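PDB 3NYI: fat acid-binding protein from Eubacterium ventriosum, which binds stearic acid and, as a member of the DegV family, probably works in lipid binding. Local coordinates for residues G98-A103 with I119-S124. Residues are numbered along the deposited sequence; the frame is centred on the assembly and turned at random.
Sequences GSYNSA and ICVIDS
The ring of Tyr100 overlaps Asp123 and Val121 of strand 119-123. The CB of Asp123 sits over one ring face, 4.0 Å from the centroid of the Tyr100 ring, in a CH-pi contact. The two side chains cross at about a right angle. Ring and carboxylate planes are turned 48° apart. The backbone also takes part: Asp123 N is 3.4 Å from Tyr100 CE1, and the carbonyl carbon of Ile122 comes near the ring edge. CG of Tyr100 is anti to the backbone N (chi1 170°), which carries the ring across the strand at Asp123. Its CE1 meets Val121 CG1 obliquely at 3.8 Å. The same methyl packs against the CB of Ala103, one helical turn on, at 3.7 Å. Val121 CG1 thus meets two side chains of the helix.

No direct hydrogen bond joins the two segments. A water bridges them instead, 2.7 Å from Tyr100 OH and 2.9 Å from Val121 O, to which it donates. An alanine in place of Tyr100 would probably leave this water without its phenol partner and strip the cover from Asp123 CB and one side of Val121 CG1. The Asp123 carboxylate turns to other partners, Thr94 OG1 and the backbone N of Lys125.

The axes of residues 99-103 and 119-123 run nearly antiparallel, at 168°, and come within 8.6 Å of each other. They belong to the beta-alpha-beta unit of strand 87-91, helix 99-113 and strand 119-123, whose two strands pair in parallel. The Tyr100 side chain is about 10 Å from the bound stearic acid, so it does not touch the ligand. The direct contacts are apolar and CH-pi, which suggests that dispersion and exclusion of water account for most of the contact, with polar contact limited to one water bridge.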
ATOM      1  N   GLY A  98     -13.110   3.400  -2.547  1.00 20.85           N
ATOM      2  CA  GLY A  98     -13.610   4.754  -2.670  1.00 19.78           C
ATOM      3  C   GLY A  98     -12.963   5.725  -1.688  1.00 18.35           C
ATOM      4  O   GLY A  98     -13.430   6.850  -1.530  1.00 21.16           O
ATOM      5  N   SER A  99     -11.872   5.303  -1.052  1.00 19.20           N
ATOM      6  CA  SER A  99     -11.134   6.167  -0.132  1.00 17.93           C
ATOM      7  C   SER A  99     -10.798   7.538  -0.734  1.00 22.68           C
ATOM      8  O   SER A  99     -11.013   8.573  -0.108  1.00 20.80           O
ATOM      9  CB  SER A  99      -9.860   5.451   0.350  1.00 20.33           C
ATOM     10  OG  SER A  99      -9.121   6.272   1.231  1.00 25.50           O
ATOM     11  N   TYR A 100     -10.240   7.545  -1.946  1.00 22.52           N
ATOM     12  CA  TYR A 100      -9.904   8.784  -2.618  1.00 20.17           C
ATOM     13  C   TYR A 100     -11.108   9.710  -2.718  1.00 23.40           C
ATOM     14  O   TYR A 100     -11.011  10.914  -2.463  1.00 19.42           O
ATOM     15  CB  TYR A 100      -9.360   8.474  -4.029  1.00 20.02           C
ATOM     16  CG  TYR A 100      -9.196   9.677  -4.927  1.00 21.19           C
ATOM     17  CD1 TYR A 100      -8.065  10.483  -4.846  1.00 21.48           C
ATOM     18  CD2 TYR A 100     -10.158   9.986  -5.895  1.00 23.47           C
ATOM     19  CE1 TYR A 100      -7.909  11.579  -5.678  1.00 26.48           C
ATOM     20  CE2 TYR A 100     -10.009  11.082  -6.737  1.00 25.00           C
ATOM     21  CZ  TYR A 100      -8.880  11.876  -6.619  1.00 30.43           C
ATOM     22  OH  TYR A 100      -8.710  12.956  -7.456  1.00 28.48           O
ATOM     23  N   ASN A 101     -12.252   9.165  -3.102  1.00 17.05           N
ATOM     24  CA  ASN A 101     -13.405  10.031  -3.279  1.00 22.28           C
ATOM     25  C   ASN A 101     -14.006  10.534  -1.962  1.00 20.80           C
ATOM     26  O   ASN A 101     -14.631  11.591  -1.934  1.00 21.10           O
ATOM     27  CB  ASN A 101     -14.449   9.398  -4.196  1.00 24.35           C
ATOM     28  CG  ASN A 101     -14.148   9.680  -5.670  1.00 32.47           C
ATOM     29  OD1 ASN A 101     -14.201  10.833  -6.127  1.00 35.99           O
ATOM     30  ND2 ASN A 101     -13.785   8.651  -6.393  1.00 23.77           N
ATOM     31  N   SER A 102     -13.796   9.793  -0.878  1.00 21.49           N
ATOM     32  CA  SER A 102     -14.151  10.332   0.444  1.00 23.83           C
ATOM     33  C   SER A 102     -13.290  11.538   0.755  1.00 18.44           C
ATOM     34  O   SER A 102     -13.771  12.549   1.265  1.00 20.76           O
ATOM     35  CB  SER A 102     -13.984   9.287   1.550  1.00 28.12           C
ATOM     36  OG  SER A 102     -14.875   8.222   1.346  1.00 37.81           O
ATOM     37  N   ALA A 103     -12.002  11.451   0.418  1.00 22.92           N
ATOM     38  CA  ALA A 103     -11.101  12.558   0.709  1.00 21.36           C
ATOM     39  C   ALA A 103     -11.434  13.773  -0.154  1.00 19.22           C
ATOM     40  O   ALA A 103     -11.309  14.911   0.286  1.00 24.09           O
ATOM     41  CB  ALA A 103      -9.622  12.135   0.509  1.00 19.86           C
ATOM     42  N   ILE A 119      -5.395  22.236   0.164  1.00 35.74           N
ATOM     43  CA  ILE A 119      -5.513  20.797   0.355  1.00 31.94           C
ATOM     44  C   ILE A 119      -5.365  20.120  -0.997  1.00 39.34           C
ATOM     45  O   ILE A 119      -6.134  20.385  -1.916  1.00 40.21           O
ATOM     46  CB  ILE A 119      -6.888  20.420   0.945  1.00 30.37           C
ATOM     47  CG1 ILE A 119      -7.123  21.132   2.275  1.00 35.49           C
ATOM     48  CG2 ILE A 119      -7.008  18.904   1.118  1.00 32.85           C
ATOM     49  CD1 ILE A 119      -8.521  20.898   2.849  1.00 38.30           C
ATOM     50  N   CYS A 120      -4.365  19.253  -1.114  1.00 30.53           N
ATOM     51  CA  CYS A 120      -4.131  18.492  -2.336  1.00 29.86           C
ATOM     52  C   CYS A 120      -4.393  16.999  -2.072  1.00 32.15           C
ATOM     53  O   CYS A 120      -3.763  16.402  -1.203  1.00 34.30           O
ATOM     54  CB  CYS A 120      -2.692  18.709  -2.820  1.00 28.82           C
ATOM     55  SG  CYS A 120      -2.232  17.622  -4.181  1.00 38.12           S
ATOM     56  N   VAL A 121      -5.336  16.407  -2.799  1.00 31.16           N
ATOM     57  CA  VAL A 121      -5.675  14.995  -2.591  1.00 25.75           C
ATOM     58  C   VAL A 121      -5.129  14.206  -3.771  1.00 30.18           C
ATOM     59  O   VAL A 121      -5.387  14.546  -4.925  1.00 31.91           O
ATOM     60  CB  VAL A 121      -7.200  14.774  -2.459  1.00 24.57           C
ATOM     61  CG1 VAL A 121      -7.532  13.276  -2.335  1.00 22.77           C
ATOM     62  CG2 VAL A 121      -7.741  15.540  -1.257  1.00 26.02           C
ATOM     63  N   ILE A 122      -4.351  13.171  -3.475  1.00 22.89           N
ATOM     64  CA  ILE A 122      -3.715  12.375  -4.509  1.00 21.46           C
ATOM     65  C   ILE A 122      -4.156  10.914  -4.484  1.00 22.45           C
ATOM     66  O   ILE A 122      -3.990  10.222  -3.475  1.00 25.94           O
ATOM     67  CB  ILE A 122      -2.178  12.415  -4.362  1.00 26.67           C
ATOM     68  CG1 ILE A 122      -1.656  13.855  -4.499  1.00 30.62           C
ATOM     69  CG2 ILE A 122      -1.512  11.452  -5.361  1.00 28.48           C
ATOM     70  CD1 ILE A 122      -0.225  14.016  -4.035  1.00 26.53           C
ATOM     71  N   ASP A 123      -4.713  10.458  -5.602  1.00 18.54           N
ATOM     72  CA  ASP A 123      -4.889   9.024  -5.870  1.00 20.00           C
ATOM     73  C   ASP A 123      -3.504   8.425  -6.121  1.00 28.07           C
ATOM     74  O   ASP A 123      -2.936   8.573  -7.206  1.00 28.24           O
ATOM     75  CB  ASP A 123      -5.770   8.851  -7.118  1.00 22.02           C
ATOM     76  CG  ASP A 123      -5.884   7.392  -7.586  1.00 26.71           C
ATOM     77  OD1 ASP A 123      -5.497   6.457  -6.849  1.00 22.91           O
ATOM     78  OD2 ASP A 123      -6.367   7.187  -8.722  1.00 28.01           O
ATOM     79  N   SER A 124      -2.940   7.761  -5.123  1.00 21.29           N
ATOM     80  CA  SER A 124      -1.571   7.260  -5.254  1.00 22.79           C
ATOM     81  C   SER A 124      -1.387   6.258  -6.399  1.00 21.26           C
ATOM     82  O   SER A 124      -0.276   6.102  -6.906  1.00 20.47           O
ATOM     83  CB  SER A 124      -1.105   6.605  -3.945  1.00 20.10           C
ATOM     84  OG  SER A 124      -1.630   5.294  -3.799  1.00 19.99           O
TER
HETATM   85  O   HOH W   1      -7.449  15.239  -6.833  1.00 40.40           O